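Local coordinates for protein trypanothione-dependent glyoxalase I (Leishmania major, PDB 2C21) that binds nickel(II) at sites shared between its two subunits and belongs to the glyoxalase/bleomycin resistance protein/dioxygenase superfamily, at residues Arg21-Tyr26 / Thr46-Gly51; Glu28-Lys33 / Tyr120-Leu125; Glu90-Met95 / Val100-Glu105. All blocks are in the same frame, centred on the assembly; numbering follows the deposited sequence. Where two conformers were deposited one is given.

Contact 1: residues Arg21-Tyr26 / Thr46-Gly51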
loop_
_atom_site.group_PDB
_atom_site.type_symbol
_atom_site.label_atom_id
_atom_site.label_comp_id
_atom_site.label_asym_id
_atom_site.label_seq_id
_atom_site.Cartn_x
_atom_site.Cartn_y
_atom_site.Cartn_z
ATOM N N ARG A 21 16.294 2.951 -11.921
ATOM C CA ARG A 21 16.026 1.513 -11.999
ATOM C C ARG A 21 14.639 1.133 -11.455
ATOM O O ARG A 21 14.017 0.214 -11.958
ATOM C CB ARG A 21 17.134 0.685 -11.346
ATOM C CG ARG A 21 17.061 0.614 -9.887
ATOM C CD ARG A 21 18.095 -0.330 -9.320
ATOM N NE ARG A 21 18.038 -0.210 -7.868
ATOM C CZ ARG A 21 18.891 -0.782 -7.031
ATOM N NH1 ARG A 21 19.861 -1.579 -7.471
ATOM N NH2 ARG A 21 18.725 -0.596 -5.734
ATOM N N SER A 22 14.143 1.847 -10.446
ATOM C CA SER A 22 12.819 1.527 -9.906
ATOM C C SER A 22 11.737 1.907 -10.907
ATOM O O SER A 22 10.798 1.146 -11.146
ATOM C CB SER A 22 12.578 2.235 -8.569
ATOM O OG SER A 22 13.470 1.745 -7.587
ATOM N N ILE A 23 11.872 3.100 -11.476
ATOM C CA ILE A 23 10.937 3.575 -12.478
ATOM C C ILE A 23 10.907 2.625 -13.675
ATOM O O ILE A 23 9.832 2.328 -14.183
ATOM C CB ILE A 23 11.280 5.018 -12.938
ATOM C CG1 ILE A 23 10.944 6.013 -11.823
ATOM C CG2 ILE A 23 10.518 5.385 -14.205
ATOM C CD1 ILE A 23 11.517 7.399 -12.060
ATOM N N LYS A 24 12.073 2.139 -14.106
ATOM C CA LYS A 24 12.147 1.185 -15.221
ATOM C C LYS A 24 11.357 -0.087 -14.929
ATOM O O LYS A 24 10.589 -0.579 -15.771
ATOM C CB LYS A 24 13.605 0.823 -15.527
ATOM C CG LYS A 24 13.797 0.129 -16.880
ATOM C CD LYS A 24 15.268 -0.036 -17.222
ATOM C CE LYS A 24 15.444 -0.671 -18.588
ATOM N NZ LYS A 24 14.964 -2.079 -18.565
ATOM N N PHE A 25 11.559 -0.622 -13.730
ATOM C CA PHE A 25 10.834 -1.793 -13.279
ATOM C C PHE A 25 9.304 -1.574 -13.257
ATOM O O PHE A 25 8.561 -2.328 -13.874
ATOM C CB PHE A 25 11.324 -2.198 -11.888
ATOM C CG PHE A 25 10.620 -3.395 -11.337
ATOM C CD1 PHE A 25 11.018 -4.676 -11.700
ATOM C CD2 PHE A 25 9.543 -3.242 -10.481
ATOM C CE1 PHE A 25 10.367 -5.779 -11.209
ATOM C CE2 PHE A 25 8.874 -4.339 -9.985
ATOM C CZ PHE A 25 9.279 -5.617 -10.349
ATOM N N TYR A 26 8.832 -0.552 -12.549
ATOM C CA TYR A 26 7.389 -0.383 -12.356
ATOM C C TYR A 26 6.669 0.014 -13.644
ATOM O O TYR A 26 5.506 -0.343 -13.834
ATOM C CB TYR A 26 7.068 0.577 -11.181
ATOM C CG TYR A 26 7.350 -0.054 -9.831
ATOM C CD1 TYR A 26 6.496 -1.014 -9.303
ATOM C CD2 TYR A 26 8.488 0.281 -9.103
ATOM C CE1 TYR A 26 6.770 -1.636 -8.071
ATOM C CE2 TYR A 26 8.760 -0.310 -7.881
ATOM C CZ TYR A 26 7.905 -1.265 -7.361
ATOM O OH TYR A 26 8.193 -1.864 -6.142
ATOM N N THR A 46 13.652 13.221 -3.378
ATOM C CA THR A 46 12.779 13.254 -4.538
ATOM C C THR A 46 11.678 12.242 -4.309
ATOM O O THR A 46 11.954 11.113 -3.879
ATOM C CB THR A 46 13.539 12.860 -5.816
ATOM O OG1 THR A 46 14.725 13.661 -5.931
ATOM C CG2 THR A 46 12.675 13.077 -7.064
ATOM N N LEU A 47 10.437 12.645 -4.606
ATOM C CA LEU A 47 9.300 11.720 -4.633
ATOM C C LEU A 47 8.811 11.490 -6.072
ATOM O O LEU A 47 8.777 12.426 -6.903
ATOM C CB LEU A 47 8.139 12.272 -3.806
ATOM C CG LEU A 47 8.407 12.844 -2.422
ATOM C CD1 LEU A 47 7.091 13.406 -1.881
ATOM C CD2 LEU A 47 8.979 11.811 -1.458
ATOM N N VAL A 48 8.427 10.255 -6.356
ATOM C CA VAL A 48 7.805 9.890 -7.645
ATOM C C VAL A 48 6.566 9.074 -7.385
ATOM O O VAL A 48 6.600 8.093 -6.636
ATOM C CB VAL A 48 8.727 9.061 -8.556
ATOM C CG1 VAL A 48 8.024 8.743 -9.886
ATOM C CG2 VAL A 48 10.042 9.793 -8.795
ATOM N N PHE A 49 5.469 9.505 -7.990
ATOM C CA PHE A 49 4.192 8.831 -7.869
ATOM C C PHE A 49 3.920 8.097 -9.169
ATOM O O PHE A 49 3.966 8.703 -10.267
ATOM C CB PHE A 49 3.088 9.833 -7.541
ATOM C CG PHE A 49 3.217 10.424 -6.157
ATOM C CD1 PHE A 49 4.101 11.480 -5.910
ATOM C CD2 PHE A 49 2.473 9.919 -5.098
ATOM C CE1 PHE A 49 4.245 12.013 -4.613
ATOM C CE2 PHE A 49 2.600 10.446 -3.819
ATOM C CZ PHE A 49 3.486 11.495 -3.577
ATOM N N LEU A 50 3.665 6.797 -9.045
ATOM C CA LEU A 50 3.362 5.912 -10.193
ATOM C C LEU A 50 2.103 5.124 -9.922
ATOM O O LEU A 50 1.807 4.779 -8.784
ATOM C CB LEU A 50 4.455 4.860 -10.417
ATOM C CG LEU A 50 5.910 5.281 -10.584
ATOM C CD1 LEU A 50 6.600 5.159 -9.238
ATOM C CD2 LEU A 50 6.579 4.406 -11.631
ATOM N N GLY A 51 1.396 4.789 -10.985
ATOM C CA GLY A 51 0.209 3.973 -10.839
ATOM C C GLY A 51 -0.405 3.588 -12.148
ATOM O O GLY A 51 0.122 3.880 -13.211
#

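Contact 2: residues Glu28-Lys33 / Tyr120-Leu125. With NI (nickel (II) ion), chain H.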
loop_
_atom_site.group_PDB
_atom_site.type_symbol
_atom_site.label_atom_id
_atom_site.label_comp_id
_atom_site.label_asym_id
_atom_site.label_seq_id
_atom_site.Cartn_x
_atom_site.Cartn_y
_atom_site.Cartn_z
ATOM N N GLU A 28 8.122 -0.494 -17.164
ATOM C CA GLU A 28 8.349 -1.484 -18.222
ATOM C C GLU A 28 7.948 -2.901 -17.811
ATOM O O GLU A 28 7.380 -3.637 -18.618
ATOM C CB GLU A 28 9.806 -1.472 -18.707
ATOM C CG GLU A 28 10.263 -0.122 -19.276
ATOM C CD GLU A 28 11.693 -0.164 -19.781
ATOM O OE1 GLU A 28 12.328 -1.238 -19.682
ATOM O OE2 GLU A 28 12.187 0.884 -20.274
ATOM N N ARG A 29 8.232 -3.287 -16.570
ATOM C CA ARG A 29 7.879 -4.642 -16.117
ATOM C C ARG A 29 6.432 -4.746 -15.625
ATOM O O ARG A 29 5.794 -5.766 -15.840
ATOM C CB ARG A 29 8.858 -5.170 -15.052
ATOM C CG ARG A 29 10.344 -5.112 -15.449
ATOM C CD ARG A 29 10.820 -6.300 -16.318
ATOM N NE ARG A 29 10.066 -6.458 -17.567
ATOM C CZ ARG A 29 10.312 -5.821 -18.716
ATOM N NH1 ARG A 29 11.301 -4.943 -18.828
ATOM N NH2 ARG A 29 9.544 -6.060 -19.767
ATOM N N LEU A 30 5.906 -3.708 -14.974
ATOM C CA LEU A 30 4.568 -3.802 -14.373
ATOM C C LEU A 30 3.453 -3.020 -15.082
ATOM O O LEU A 30 2.275 -3.247 -14.795
ATOM C CB LEU A 30 4.635 -3.472 -12.871
ATOM C CG LEU A 30 5.208 -4.628 -12.047
ATOM C CD1 LEU A 30 5.617 -4.214 -10.664
ATOM C CD2 LEU A 30 4.201 -5.772 -11.975
ATOM N N GLY A 31 3.813 -2.120 -16.000
ATOM C CA GLY A 31 2.827 -1.364 -16.789
ATOM C C GLY A 31 2.242 -0.113 -16.132
ATOM O O GLY A 31 1.246 0.429 -16.609
ATOM N N MET A 32 2.841 0.346 -15.037
ATOM C CA MET A 32 2.415 1.593 -14.410
ATOM C C MET A 32 2.924 2.762 -15.242
ATOM O O MET A 32 3.759 2.583 -16.126
ATOM C CB MET A 32 2.975 1.735 -12.996
ATOM C CG MET A 32 2.596 0.635 -12.064
ATOM S SD MET A 32 3.148 0.986 -10.393
ATOM C CE MET A 32 2.626 -0.534 -9.582
ATOM N N LYS A 33 2.419 3.954 -14.948
ATOM C CA LYS A 33 2.949 5.161 -15.556
ATOM C C LYS A 33 3.372 6.134 -14.480
ATOM O O LYS A 33 2.798 6.161 -13.398
ATOM C CB LYS A 33 1.926 5.819 -16.495
ATOM C CG LYS A 33 0.558 6.157 -15.881
ATOM C CD LYS A 33 -0.410 6.730 -16.945
ATOM C CE LYS A 33 -1.278 7.867 -16.364
ATOM N NZ LYS A 33 -2.146 8.518 -17.381
ATOM N N TYR A 120 11.851 -5.253 -2.330
ATOM C CA TYR A 120 10.459 -5.279 -1.898
ATOM C C TYR A 120 9.724 -6.383 -2.662
ATOM O O TYR A 120 10.018 -6.649 -3.851
ATOM C CB TYR A 120 9.751 -3.942 -2.168
ATOM C CG TYR A 120 10.284 -2.763 -1.380
ATOM C CD1 TYR A 120 9.889 -2.539 -0.065
ATOM C CD2 TYR A 120 11.172 -1.866 -1.962
ATOM C CE1 TYR A 120 10.386 -1.451 0.671
ATOM C CE2 TYR A 120 11.670 -0.768 -1.248
ATOM C CZ TYR A 120 11.277 -0.567 0.071
ATOM O OH TYR A 120 11.771 0.513 0.775
ATOM N N TYR A 121 8.753 -6.992 -1.988
ATOM C CA TYR A 121 7.924 -8.022 -2.599
ATOM C C TYR A 121 6.663 -7.475 -3.244
ATOM O O TYR A 121 6.015 -6.562 -2.729
ATOM C CB TYR A 121 7.546 -9.075 -1.558
ATOM C CG TYR A 121 8.717 -9.911 -1.145
ATOM C CD1 TYR A 121 9.365 -9.692 0.057
ATOM C CD2 TYR A 121 9.196 -10.915 -1.973
ATOM C CE1 TYR A 121 10.460 -10.489 0.439
ATOM C CE2 TYR A 121 10.284 -11.700 -1.610
ATOM C CZ TYR A 121 10.911 -11.483 -0.414
ATOM O OH TYR A 121 11.992 -12.269 -0.072
ATOM N N ILE A 122 6.336 -8.030 -4.407
ATOM C CA ILE A 122 5.093 -7.709 -5.083
ATOM C C ILE A 122 4.334 -9.013 -5.340
ATOM O O ILE A 122 4.893 -9.980 -5.879
ATOM C CB ILE A 122 5.369 -6.973 -6.397
ATOM C CG1 ILE A 122 5.908 -5.571 -6.108
ATOM C CG2 ILE A 122 4.105 -6.891 -7.269
ATOM C CD1 ILE A 122 6.956 -5.140 -7.061
ATOM N N GLU A 123 3.064 -9.033 -4.950
ATOM C CA GLU A 123 2.192 -10.168 -5.179
ATOM C C GLU A 123 1.392 -9.937 -6.450
ATOM O O GLU A 123 0.680 -8.947 -6.560
ATOM C CB GLU A 123 1.234 -10.354 -3.995
ATOM C CG GLU A 123 0.428 -11.653 -4.038
ATOM C CD GLU A 123 -0.451 -11.815 -2.812
ATOM O OE1 GLU A 123 -1.045 -10.830 -2.366
ATOM O OE2 GLU A 123 -0.550 -12.934 -2.296
ATOM N N LEU A 124 1.529 -10.854 -7.405
ATOM C CA LEU A 124 0.765 -10.835 -8.629
ATOM C C LEU A 124 -0.387 -11.808 -8.490
ATOM O O LEU A 124 -0.180 -12.986 -8.188
ATOM C CB LEU A 124 1.651 -11.246 -9.803
ATOM C CG LEU A 124 2.888 -10.367 -10.004
ATOM C CD1 LEU A 124 3.778 -10.967 -11.091
ATOM C CD2 LEU A 124 2.463 -8.953 -10.357
ATOM N N LEU A 125 -1.596 -11.311 -8.707
ATOM C CA LEU A 125 -2.802 -12.103 -8.545
ATOM C C LEU A 125 -3.659 -12.071 -9.792
ATOM O O LEU A 125 -3.843 -11.023 -10.400
ATOM C CB LEU A 125 -3.637 -11.565 -7.392
ATOM C CG LEU A 125 -3.015 -11.642 -5.997
ATOM C CD1 LEU A 125 -3.965 -10.980 -5.014
ATOM C CD2 LEU A 125 -2.740 -13.081 -5.597
HETATM NI NI NI H . -1.580 -10.080 -0.323
HETATM O O HOH W 1 -2.853 -11.534 -0.429
#

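Contact 3: residues Glu90-Met95 / Val100-Glu105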
loop_
_atom_site.group_PDB
_atom_site.type_symbol
_atom_site.label_atom_id
_atom_site.label_comp_id
_atom_site.label_asym_id
_atom_site.label_seq_id
_atom_site.Cartn_x
_atom_site.Cartn_y
_atom_site.Cartn_z
ATOM N N GLU A 90 1.890 -15.515 -17.765
ATOM C CA GLU A 90 2.462 -14.791 -18.902
ATOM C C GLU A 90 3.364 -13.670 -18.401
ATOM O O GLU A 90 4.450 -13.418 -18.955
ATOM C CB GLU A 90 1.350 -14.249 -19.816
ATOM C CG GLU A 90 1.815 -13.512 -21.078
ATOM C CD GLU A 90 2.480 -14.409 -22.101
ATOM O OE1 GLU A 90 2.061 -15.578 -22.262
ATOM O OE2 GLU A 90 3.421 -13.929 -22.768
ATOM N N LEU A 91 2.922 -13.016 -17.331
ATOM C CA LEU A 91 3.674 -11.935 -16.766
ATOM C C LEU A 91 5.006 -12.463 -16.199
ATOM O O LEU A 91 6.069 -11.904 -16.481
ATOM C CB LEU A 91 2.823 -11.216 -15.711
ATOM C CG LEU A 91 3.363 -9.922 -15.097
ATOM C CD1 LEU A 91 3.856 -8.953 -16.159
ATOM C CD2 LEU A 91 2.277 -9.299 -14.249
ATOM N N VAL A 92 4.878 -13.532 -15.365
ATOM C CA VAL A 92 6.030 -14.096 -14.656
ATOM C C VAL A 92 7.099 -14.520 -15.643
ATOM O O VAL A 92 8.293 -14.281 -15.406
ATOM C CB VAL A 92 5.638 -15.300 -13.744
ATOM C CG1 VAL A 92 6.883 -16.040 -13.236
ATOM C CG2 VAL A 92 4.795 -14.821 -12.552
ATOM N N ALA A 93 6.660 -15.151 -16.740
ATOM C CA ALA A 93 7.551 -15.479 -17.829
ATOM C C ALA A 93 8.282 -14.198 -18.273
ATOM O O ALA A 93 9.548 -14.106 -18.270
ATOM C CB ALA A 93 6.770 -16.139 -18.999
ATOM N N ASP A 94 7.433 -13.199 -18.714
ATOM C CA ASP A 94 8.035 -11.944 -19.164
ATOM C C ASP A 94 9.058 -11.390 -18.169
ATOM O O ASP A 94 10.127 -10.925 -18.563
ATOM C CB ASP A 94 6.970 -10.877 -19.402
ATOM C CG ASP A 94 7.515 -9.683 -20.167
ATOM O OD1 ASP A 94 8.075 -9.898 -21.261
ATOM O OD2 ASP A 94 7.395 -8.543 -19.673
ATOM N N MET A 95 8.716 -11.445 -16.884
ATOM C CA MET A 95 9.614 -10.988 -15.826
ATOM C C MET A 95 10.915 -11.791 -15.809
ATOM O O MET A 95 12.016 -11.221 -15.880
ATOM C CB MET A 95 8.922 -11.129 -14.466
ATOM C CG MET A 95 7.730 -10.210 -14.256
ATOM S SD MET A 95 8.138 -8.848 -13.143
ATOM C CE MET A 95 6.563 -8.002 -13.075
ATOM N N VAL A 100 14.179 -10.628 -13.489
ATOM C CA VAL A 100 13.492 -10.237 -12.250
ATOM C C VAL A 100 13.376 -11.465 -11.352
ATOM O O VAL A 100 12.866 -12.501 -11.801
ATOM C CB VAL A 100 12.085 -9.691 -12.523
ATOM C CG1 VAL A 100 11.306 -9.505 -11.227
ATOM C CG2 VAL A 100 12.164 -8.372 -13.268
ATOM N N PRO A 101 13.852 -11.372 -10.093
ATOM C CA PRO A 101 13.752 -12.540 -9.212
ATOM C C PRO A 101 12.307 -12.984 -8.983
ATOM O O PRO A 101 11.449 -12.157 -8.654
ATOM C CB PRO A 101 14.389 -12.054 -7.904
ATOM C CG PRO A 101 15.233 -10.881 -8.297
ATOM C CD PRO A 101 14.510 -10.236 -9.422
ATOM N N ILE A 102 12.047 -14.278 -9.174
ATOM C CA ILE A 102 10.721 -14.853 -8.957
ATOM C C ILE A 102 10.778 -15.666 -7.665
ATOM O O ILE A 102 11.386 -16.726 -7.626
ATOM C CB ILE A 102 10.284 -15.773 -10.143
ATOM C CG1 ILE A 102 10.516 -15.087 -11.502
ATOM C CG2 ILE A 102 8.817 -16.188 -9.998
ATOM C CD1 ILE A 102 9.860 -13.719 -11.640
ATOM N N ASP A 103 10.156 -15.161 -6.603
ATOM C CA ASP A 103 10.242 -15.805 -5.284
ATOM C C ASP A 103 9.289 -17.000 -5.174
ATOM O O ASP A 103 9.625 -18.018 -4.562
ATOM C CB ASP A 103 9.963 -14.781 -4.179
ATOM C CG ASP A 103 10.054 -15.383 -2.792
ATOM O OD1 ASP A 103 11.172 -15.692 -2.336
ATOM O OD2 ASP A 103 8.996 -15.546 -2.154
ATOM N N TYR A 104 8.117 -16.882 -5.794
ATOM C CA TYR A 104 7.097 -17.928 -5.751
ATOM C C TYR A 104 6.203 -17.856 -6.986
ATOM O O TYR A 104 5.904 -16.772 -7.473
ATOM C CB TYR A 104 6.243 -17.767 -4.488
ATOM C CG TYR A 104 5.054 -18.702 -4.406
ATOM C CD1 TYR A 104 5.217 -20.041 -4.040
ATOM C CD2 TYR A 104 3.764 -18.248 -4.675
ATOM C CE1 TYR A 104 4.126 -20.905 -3.954
ATOM C CE2 TYR A 104 2.666 -19.109 -4.604
ATOM C CZ TYR A 104 2.853 -20.429 -4.234
ATOM O OH TYR A 104 1.769 -21.273 -4.156
ATOM N N GLU A 105 5.778 -19.018 -7.473
ATOM C CA GLU A 105 4.877 -19.118 -8.614
ATOM C C GLU A 105 4.109 -20.428 -8.467
ATOM O O GLU A 105 4.724 -21.489 -8.492
ATOM C CB GLU A 105 5.699 -19.124 -9.911
ATOM C CG GLU A 105 4.911 -18.852 -11.203
ATOM C CD GLU A 105 5.627 -19.364 -12.462
ATOM O OE1 GLU A 105 4.975 -19.485 -13.525
ATOM O OE2 GLU A 105 6.840 -19.657 -12.387
#

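Contact 1: residues Arg21-Tyr26 / Thr46-Gly51
Ile23 and Tyr26 of helix 19-29 meet Val48 and Leu50 of strand 45-51 in a buried, wholly apolar helix-on-sheet contact. It lies within the first of the chain's two beta-alpha-beta-beta-beta modules, the paired units characteristic of the glyoxalase (vicinal oxygen chelate) fold. The strand is an inner one of its four-stranded mixed sheet, and no hydrogen bond spans the interface, which buries 168 Å² in all.

Val48 and Leu50, two residues apart, both point toward the helix, whereas Phe49 between them serves the other side of the sheet. There its ring meets His11 edge-to-face and touches Glu62, two residues that bind nickel. The helix therefore covers the side of the sheet facing away from the metal ligands, and the side chain of Val48 lies about 11 Å from a bound nickel.

On the helix, Tyr26 touches through the root of its side chain: CB stands 3.9 Å from Leu50 CD2. With chi1 at -73°, CG is anti to the carbonyl carbon, and the ring leads away from the strand, carrying the phenol to Asp116, whose OD2 is hydrogen-bonded to Tyr26 OH. One face of this ring is met by the neighbouring Phe25, whose CD2 sits 3.7 Å above its plane and over its centre; Tyr26 CD2 in turn lies in plane at the edge of the Phe25 ring. The tyrosine is thus anchored at its far end by a bond and along one face by a ring edge, while its CB packs against leucine. One turn earlier, the extended end of Ile23 comes nearer to the strand than its root does, bringing CD1 to 4.3 Å from Val48 CG2.

Contact 2: residues Glu28-Lys33 / Tyr120-Leu125
No ring or other flat group carries the contact of Leu30 with Ile122 and Leu124; the flat group that matters here is the carboxylate of Glu123, on the far side of the strand. It binds nickel through one oxygen, OE1 lying 2.2 Å from the metal and OE2 3.6 Å away, at the end of an extended chain. Across this contact the strand presents the aliphatic branches of Ile122 and Leu124. Leu30 divides its two methyls between them: CD1 reaches tip to tip toward Ile122 CD1 at 4.0 Å, a contact to be read with caution because Ile122 has two conformers, and CD2 meets Leu124 CD2 at the same distance of 4.0 Å, the two leucines crossing at a slant. Gly31 follows with a positive phi of 83°, by which the chain leaves the helical path. All three touching residues are buried, so this is a hydrophobic joint between the first module and the sheet of the second. Water 1 binds the nickel too, and His80 of the same chain and His11 and Glu62 of the second subunit complete its ligands, the intersubunit metal site characteristic of dimeric glyoxalase I enzymes.

Contact 3: residues Glu90-Met95 / Val100-Glu105
Val92 and Met95, one turn apart on helix 88-97, and Val100, just beyond that helix, bury the most surface where the helix packs against strand 102-105 in the second beta-alpha-beta-beta-beta module. The axes of 90-95 and 102-105 run roughly antiparallel, at 157°, and come within 10.6 Å. Val92 works through a single methyl: chi1 of 169° sets CG1 anti to the backbone N, from where it meets Ile102 CG2 at 3.8 Å and the carboxylate carbon CD of Glu105 at 3.6 Å. The carboxylate lies against the methyl in plain packing, and its OE2 is salt-bridged to Arg96. Met95 uses its CB, held 3.9 Å from Ile102 CD1 and close to Val100, while its chain bends away at chi2; SD lies 3.8 Å from Val100 CG1, less certain because Met95 has two conformers. The strand is an outermost one of its sheet within this chain, and Asp103 and Tyr104 form a classic beta bulge opposite Phe113. Backbone closes the turn between the segments: Val100 N donates to Met95 O over 3.3 Å, nearly straight at 166°, from above the carbonyl plane rather than along a lone pair.

In the fold
Contact 1 lies in the first module, contact 3 in the second, and contact 2 bridges them: its centre is about 11 Å from that of contact 1 and 10 Å from that of contact 3, whereas contacts 1 and 3 are about 19 Å apart. Contacts 1 and 2 share helix 19-29, and their segments alternate along the chain; both segments of contact 3 fall between those of contact 2, and both contacts involve the sheet that holds strands 102-105 and 121-126. Phe25 packs on both Ile122 and Val100, and Arg29 forms a salt bridge with Asp94. Helix 19-29 thereby links the sheet of its own module to the strand carrying Glu123 and to helix 88-97.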